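Local coordinates for protein acyl-CoA dehydrogenase (Thermus thermophilus, PDB 2Z1Q) that probably oxidises saturated acyl-CoA thioesters to their 2,3-dehydroacyl-CoA products, using bound FAD as cofactor, at residues 312-317 and 497-502; 6-11 and 19-24. All coordinates share one frame; numbering follows the deposited sequence.

Interaction 1: residues 312-317 and 497-502; sequences RIYAAE and LRARRL
Arg-498 reaches across to segment 312-317 of helix 300-331 and puts its guanidinium against both Tyr-314 and Glu-317. NH2 donates to Glu-317 OE2 over 2.7 Å in a nearly straight salt bridge (158°); NH1 adds a weak, more bent bond to the same oxygen. OE2 lies close to the guanidinium plane, yet is itself approached from above the carboxylate, the two planes being 62° apart. A water links Glu-317 OE1 to Arg-498 NH1 and closes the polar ring. Over one guanidinium face comes Tyr-314 CE1, 3.6 Å from Arg-498 CZ, the planes inclined at 39° rather than stacked. Tyr-314 OH goes further, to 3.2 Å from Arg-498 CG, and hydrogen-bonds to Ala-495 O, one turn before Arg-498 on helix 476-502; Leu-502 CD1 meets Tyr-314 CE1. The Arg-498 chain leaves with CG opposite the backbone N and stays extended to NE, which carries the guanidinium to Glu-317 across segment axes 11.5 Å apart at closest. Glu-26 pairs with its NE, while Lys-276 and Tyr-573 hold the Glu-317 carboxylate, so the buried charges are probably well balanced. Steeply crossed helices joined by long side chains belong to the all-helical C-terminal part of the acyl-CoA dehydrogenase fold.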
loop_
_atom_site.group_PDB
_atom_site.type_symbol
_atom_site.label_atom_id
_atom_site.label_comp_id
_atom_site.label_asym_id
_atom_site.label_seq_id
_atom_site.Cartn_x
_atom_site.Cartn_y
_atom_site.Cartn_z
ATOM N N ARG B 312 5.555 5.601 -14.025
ATOM C CA ARG B 312 5.101 4.215 -13.952
ATOM C C ARG B 312 3.865 3.976 -14.817
ATOM O O ARG B 312 3.732 2.935 -15.448
ATOM C CB ARG B 312 4.857 3.823 -12.503
ATOM C CG ARG B 312 6.068 4.089 -11.613
ATOM C CD ARG B 312 6.031 3.260 -10.351
ATOM N NE ARG B 312 6.915 3.788 -9.314
ATOM C CZ ARG B 312 7.137 3.189 -8.148
ATOM N NH1 ARG B 312 7.952 3.738 -7.258
ATOM N NH2 ARG B 312 6.547 2.026 -7.878
ATOM N N ILE B 313 2.967 4.944 -14.869
ATOM C CA ILE B 313 1.786 4.786 -15.701
ATOM C C ILE B 313 2.191 4.661 -17.179
ATOM O O ILE B 313 1.656 3.819 -17.902
ATOM C CB ILE B 313 0.834 5.985 -15.523
ATOM C CG1 ILE B 313 0.272 5.994 -14.098
ATOM C CG2 ILE B 313 -0.271 5.919 -16.545
ATOM C CD1 ILE B 313 -0.430 7.289 -13.756
ATOM N N TYR B 314 3.140 5.482 -17.622
ATOM C CA TYR B 314 3.591 5.422 -19.009
ATOM C C TYR B 314 4.169 4.051 -19.346
ATOM O O TYR B 314 3.851 3.463 -20.384
ATOM C CB TYR B 314 4.644 6.508 -19.274
ATOM C CG TYR B 314 5.280 6.403 -20.637
ATOM C CD1 TYR B 314 4.579 6.762 -21.780
ATOM C CD2 TYR B 314 6.581 5.904 -20.785
ATOM C CE1 TYR B 314 5.143 6.630 -23.046
ATOM C CE2 TYR B 314 7.156 5.770 -22.042
ATOM C CZ TYR B 314 6.426 6.135 -23.171
ATOM O OH TYR B 314 6.940 6.004 -24.436
ATOM N N ALA B 315 5.010 3.531 -18.460
ATOM C CA ALA B 315 5.599 2.223 -18.678
ATOM C C ALA B 315 4.514 1.143 -18.793
ATOM O O ALA B 315 4.501 0.386 -19.762
ATOM C CB ALA B 315 6.573 1.885 -17.543
ATOM N N ALA B 316 3.605 1.075 -17.820
ATOM C CA ALA B 316 2.543 0.057 -17.848
ATOM C C ALA B 316 1.671 0.205 -19.097
ATOM O O ALA B 316 1.338 -0.774 -19.758
ATOM C CB ALA B 316 1.670 0.162 -16.596
ATOM N N GLU B 317 1.300 1.442 -19.397
ATOM C CA GLU B 317 0.468 1.716 -20.558
ATOM C C GLU B 317 1.152 1.228 -21.831
ATOM O O GLU B 317 0.507 0.649 -22.702
ATOM C CB GLU B 317 0.199 3.222 -20.698
ATOM C CG GLU B 317 -0.793 3.531 -21.820
ATOM C CD GLU B 317 -0.783 4.995 -22.245
ATOM O OE1 GLU B 317 -1.820 5.457 -22.762
ATOM O OE2 GLU B 317 0.252 5.684 -22.068
ATOM N N LEU B 497 11.023 2.168 -26.658
ATOM C CA LEU B 497 10.727 2.128 -28.084
ATOM C C LEU B 497 9.603 3.086 -28.442
ATOM O O LEU B 497 9.596 3.657 -29.528
ATOM C CB LEU B 497 10.356 0.708 -28.510
ATOM C CG LEU B 497 11.472 -0.330 -28.369
ATOM C CD1 LEU B 497 10.980 -1.689 -28.823
ATOM C CD2 LEU B 497 12.672 0.096 -29.191
ATOM N N ARG B 498 8.650 3.271 -27.533
ATOM C CA ARG B 498 7.539 4.178 -27.802
ATOM C C ARG B 498 8.011 5.627 -27.683
ATOM O O ARG B 498 7.583 6.487 -28.453
ATOM C CB ARG B 498 6.374 3.913 -26.837
ATOM C CG ARG B 498 5.221 4.934 -26.907
ATOM C CD ARG B 498 4.140 4.649 -25.859
ATOM N NE ARG B 498 3.111 5.691 -25.810
ATOM C CZ ARG B 498 2.152 5.767 -24.887
ATOM N NH1 ARG B 498 1.264 6.756 -24.939
ATOM N NH2 ARG B 498 2.077 4.864 -23.910
ATOM N N ALA B 499 8.897 5.893 -26.728
ATOM C CA ALA B 499 9.405 7.243 -26.525
ATOM C C ALA B 499 10.134 7.773 -27.772
ATOM O O ALA B 499 10.122 8.975 -28.042
ATOM C CB ALA B 499 10.341 7.278 -25.322
ATOM N N ARG B 500 10.765 6.858 -28.511
ATOM C CA ARG B 500 11.505 7.193 -29.731
ATOM C C ARG B 500 10.573 7.690 -30.832
ATOM O O ARG B 500 10.903 8.620 -31.568
ATOM C CB ARG B 500 12.288 5.965 -30.224
ATOM C CG ARG B 500 13.439 5.555 -29.307
ATOM C CD ARG B 500 14.527 6.622 -29.278
ATOM N NE ARG B 500 15.193 6.729 -27.981
ATOM C CZ ARG B 500 15.949 5.781 -27.435
ATOM N NH1 ARG B 500 16.508 5.986 -26.248
ATOM N NH2 ARG B 500 16.154 4.637 -28.070
ATOM N N ARG B 501 9.408 7.060 -30.938
ATOM C CA ARG B 501 8.421 7.450 -31.934
ATOM C C ARG B 501 7.642 8.652 -31.443
ATOM O O ARG B 501 7.465 9.633 -32.158
ATOM C CB ARG B 501 7.456 6.308 -32.169
ATOM C CG ARG B 501 8.130 5.048 -32.622
ATOM C CD ARG B 501 7.118 3.958 -32.669
ATOM N NE ARG B 501 5.968 4.377 -33.455
ATOM C CZ ARG B 501 4.821 3.711 -33.507
ATOM N NH1 ARG B 501 3.825 4.164 -34.254
ATOM N NH2 ARG B 501 4.671 2.596 -32.805
ATOM N N LEU B 502 7.180 8.561 -30.202
ATOM C CA LEU B 502 6.385 9.610 -29.579
ATOM C C LEU B 502 7.156 10.909 -29.382
ATOM O O LEU B 502 6.715 11.974 -29.802
ATOM C CB LEU B 502 5.876 9.116 -28.229
ATOM C CG LEU B 502 4.501 9.584 -27.761
ATOM C CD1 LEU B 502 4.194 8.905 -26.435
ATOM C CD2 LEU B 502 4.454 11.099 -27.620
HETATM O O HOH W 1 -1.278 7.814 -24.184
#

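Interaction 2: residues 6-11 and 19-24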
loop_
_atom_site.group_PDB
_atom_site.type_symbol
_atom_site.label_atom_id
_atom_site.label_comp_id
_atom_site.label_asym_id
_atom_site.label_seq_id
_atom_site.Cartn_x
_atom_site.Cartn_y
_atom_site.Cartn_z
ATOM N N LYS B 6 8.042 -14.798 -37.372
ATOM C CA LYS B 6 9.362 -14.249 -37.076
ATOM C C LYS B 6 9.861 -14.701 -35.710
ATOM O O LYS B 6 9.129 -15.327 -34.946
ATOM C CB LYS B 6 9.334 -12.719 -37.141
ATOM C CG LYS B 6 9.040 -12.157 -38.527
ATOM C CD LYS B 6 9.281 -10.655 -38.573
ATOM C CE LYS B 6 9.007 -10.070 -39.954
ATOM N NZ LYS B 6 7.565 -10.135 -40.330
ATOM N N LEU B 7 11.112 -14.382 -35.402
ATOM C CA LEU B 7 11.694 -14.783 -34.134
ATOM C C LEU B 7 11.209 -13.921 -32.973
ATOM O O LEU B 7 10.842 -14.440 -31.917
ATOM C CB LEU B 7 13.223 -14.728 -34.224
ATOM C CG LEU B 7 14.028 -15.333 -33.072
ATOM C CD1 LEU B 7 13.945 -14.454 -31.833
ATOM C CD2 LEU B 7 13.512 -16.739 -32.796
ATOM N N TRP B 8 11.202 -12.606 -33.172
ATOM C CA TRP B 8 10.778 -11.694 -32.120
ATOM C C TRP B 8 9.264 -11.633 -31.948
ATOM O O TRP B 8 8.771 -11.448 -30.838
ATOM C CB TRP B 8 11.312 -10.282 -32.390
ATOM C CG TRP B 8 10.760 -9.653 -33.633
ATOM C CD1 TRP B 8 11.185 -9.856 -34.914
ATOM C CD2 TRP B 8 9.646 -8.752 -33.715
ATOM N NE1 TRP B 8 10.405 -9.136 -35.790
ATOM C CE2 TRP B 8 9.454 -8.451 -35.081
ATOM C CE3 TRP B 8 8.793 -8.172 -32.767
ATOM C CZ2 TRP B 8 8.441 -7.595 -35.523
ATOM C CZ3 TRP B 8 7.783 -7.320 -33.209
ATOM C CH2 TRP B 8 7.618 -7.041 -34.576
ATOM N N GLN B 9 8.531 -11.781 -33.048
ATOM C CA GLN B 9 7.072 -11.734 -32.996
ATOM C C GLN B 9 6.480 -12.788 -32.072
ATOM O O GLN B 9 5.540 -12.510 -31.333
ATOM C CB GLN B 9 6.468 -11.902 -34.397
ATOM C CG GLN B 9 6.468 -10.625 -35.218
ATOM C CD GLN B 9 5.696 -10.757 -36.518
ATOM O OE1 GLN B 9 5.381 -9.755 -37.161
ATOM N NE2 GLN B 9 5.390 -11.989 -36.915
ATOM N N LYS B 10 7.034 -13.996 -32.126
ATOM C CA LYS B 10 6.562 -15.105 -31.301
ATOM C C LYS B 10 6.505 -14.711 -29.826
ATOM O O LYS B 10 7.150 -13.751 -29.405
ATOM C CB LYS B 10 7.479 -16.329 -31.471
ATOM C CG LYS B 10 7.566 -16.868 -32.899
ATOM C CD LYS B 10 8.321 -18.194 -32.968
ATOM C CE LYS B 10 8.308 -18.767 -34.384
ATOM N NZ LYS B 10 8.852 -20.156 -34.449
ATOM N N GLY B 11 5.729 -15.454 -29.045
ATOM C CA GLY B 11 5.616 -15.161 -27.628
ATOM C C GLY B 11 6.953 -15.306 -26.926
ATOM O O GLY B 11 7.530 -16.389 -26.899
ATOM N N PRO B 19 12.271 -6.075 -31.017
ATOM C CA PRO B 19 11.074 -5.966 -31.855
ATOM C C PRO B 19 11.222 -4.927 -32.966
ATOM O O PRO B 19 11.776 -3.851 -32.750
ATOM C CB PRO B 19 9.991 -5.605 -30.843
ATOM C CG PRO B 19 10.745 -4.807 -29.826
ATOM C CD PRO B 19 11.997 -5.620 -29.644
ATOM N N GLU B 20 10.723 -5.251 -34.156
ATOM C CA GLU B 20 10.809 -4.340 -35.295
ATOM C C GLU B 20 9.801 -3.210 -35.174
ATOM O O GLU B 20 9.956 -2.149 -35.781
ATOM C CB GLU B 20 10.581 -5.100 -36.603
ATOM C CG GLU B 20 11.796 -5.878 -37.093
ATOM C CD GLU B 20 11.531 -6.608 -38.397
ATOM O OE1 GLU B 20 10.751 -6.084 -39.222
ATOM O OE2 GLU B 20 12.109 -7.696 -38.604
ATOM N N ARG B 21 8.762 -3.443 -34.386
ATOM C CA ARG B 21 7.740 -2.434 -34.181
ATOM C C ARG B 21 6.912 -2.770 -32.952
ATOM O O ARG B 21 6.881 -3.924 -32.504
ATOM C CB ARG B 21 6.831 -2.340 -35.413
ATOM C CG ARG B 21 6.187 -3.661 -35.823
ATOM C CD ARG B 21 5.191 -3.479 -36.965
ATOM N NE ARG B 21 4.619 -4.749 -37.410
ATOM C CZ ARG B 21 5.303 -5.707 -38.030
ATOM N NH1 ARG B 21 4.692 -6.828 -38.396
ATOM N NH2 ARG B 21 6.594 -5.549 -38.286
ATOM N N VAL B 22 6.256 -1.753 -32.401
ATOM C CA VAL B 22 5.403 -1.925 -31.238
ATOM C C VAL B 22 4.126 -1.115 -31.422
ATOM O O VAL B 22 4.162 0.011 -31.905
ATOM C CB VAL B 22 6.104 -1.464 -29.928
ATOM C CG1 VAL B 22 7.293 -2.353 -29.627
ATOM C CG2 VAL B 22 6.539 -0.019 -30.045
ATOM N N TYR B 23 2.998 -1.701 -31.038
ATOM C CA TYR B 23 1.713 -1.023 -31.138
ATOM C C TYR B 23 1.625 -0.073 -29.947
ATOM O O TYR B 23 1.732 -0.499 -28.800
ATOM C CB TYR B 23 0.567 -2.055 -31.114
ATOM C CG TYR B 23 -0.812 -1.476 -31.389
ATOM C CD1 TYR B 23 -1.679 -1.154 -30.344
ATOM C CD2 TYR B 23 -1.230 -1.212 -32.697
ATOM C CE1 TYR B 23 -2.931 -0.573 -30.596
ATOM C CE2 TYR B 23 -2.475 -0.636 -32.959
ATOM C CZ TYR B 23 -3.320 -0.314 -31.906
ATOM O OH TYR B 23 -4.533 0.287 -32.163
ATOM N N THR B 24 1.463 1.216 -30.219
ATOM C CA THR B 24 1.376 2.221 -29.159
ATOM C C THR B 24 -0.011 2.854 -29.121
ATOM O O THR B 24 -0.804 2.690 -30.047
ATOM C CB THR B 24 2.384 3.370 -29.366
ATOM O OG1 THR B 24 2.032 4.098 -30.550
ATOM C CG2 THR B 24 3.799 2.829 -29.493
#
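Trp-8 lays one face of its indole on the backbone of Pro-19 and Glu-20. Pro-19 CA stands 3.2 Å above the ring plane, displaced toward the rim, and Glu-20 N sits over the same face. The six-membered ring takes most of this contact: CE3 lies 3.4 Å from Pro-19 CB, and CZ2 is 3.5 Å from Glu-20 CB. Both side chains cross the indole at about a right angle, and the Glu-20 chain continues past the pyrrole side until OE2 is 3.6 Å from Trp-8 NE1. The opposite indole face is covered from within its own segment by Gln-9 CG. A chi1 of 64° places CG between the backbone N and the carbonyl carbon, a crowded position that turns the indole onto residues 19-20. The contact brings together two parts of the irregular N-terminal segment that precedes helix 30-54, the chain having doubled back between them and 6-11 having no regular helix bonds. Arg-21 meets Trp-8 differently: its NH2 lies at the indole edge, near the ring plane, while Trp-8 CH2 lies over a guanidinium face, so the two flat groups do not stack. Replacing Trp-8 by an alanine would probably leave the Pro-19 and Glu-20 backbone without the indole that covers it on this side and the Arg-21 guanidinium freer to turn. Gln-9 OE1 approaches Arg-21 NH1 to 3.3 Å, amide and guanidinium planes 77° apart. At the outer rim, the Lys-6 chain crosses Glu-20 steeply, Lys-6 CD 4.1 Å from Glu-20 OE2, but its ammonium stays short of the carboxylate. Tyr-347 OH and Glu-346 bond to Gln-9 O and Gly-11 N respectively, tying 6-11 to the body of the protein, while Pro-19 and Val-22 rest on Arg-322 of helix 300-331.

Overall arrangement
Interaction 2 is complete within the first 24 residues, well before the first helix of interaction 1, and the two centres are about 16 Å apart. Segment 19-24 joins them by running along helix 476-502: Leu-497 CD1 packs 3.3 Å from Pro-19 CG, Arg-498 CG lies 3.6 Å from Thr-24 CG2, and Arg-501 NH2 comes to 2.8 Å from Val-22 O. Just beyond this segment, Asp-27 pairs with Arg-501 and accepts a hydrogen bond from Thr-24 N. Both contacts lie away from the FAD-binding residues, although the two helices of interaction 1 carry FAD-pocket residues near their starts, Ile-302 and Gln-476.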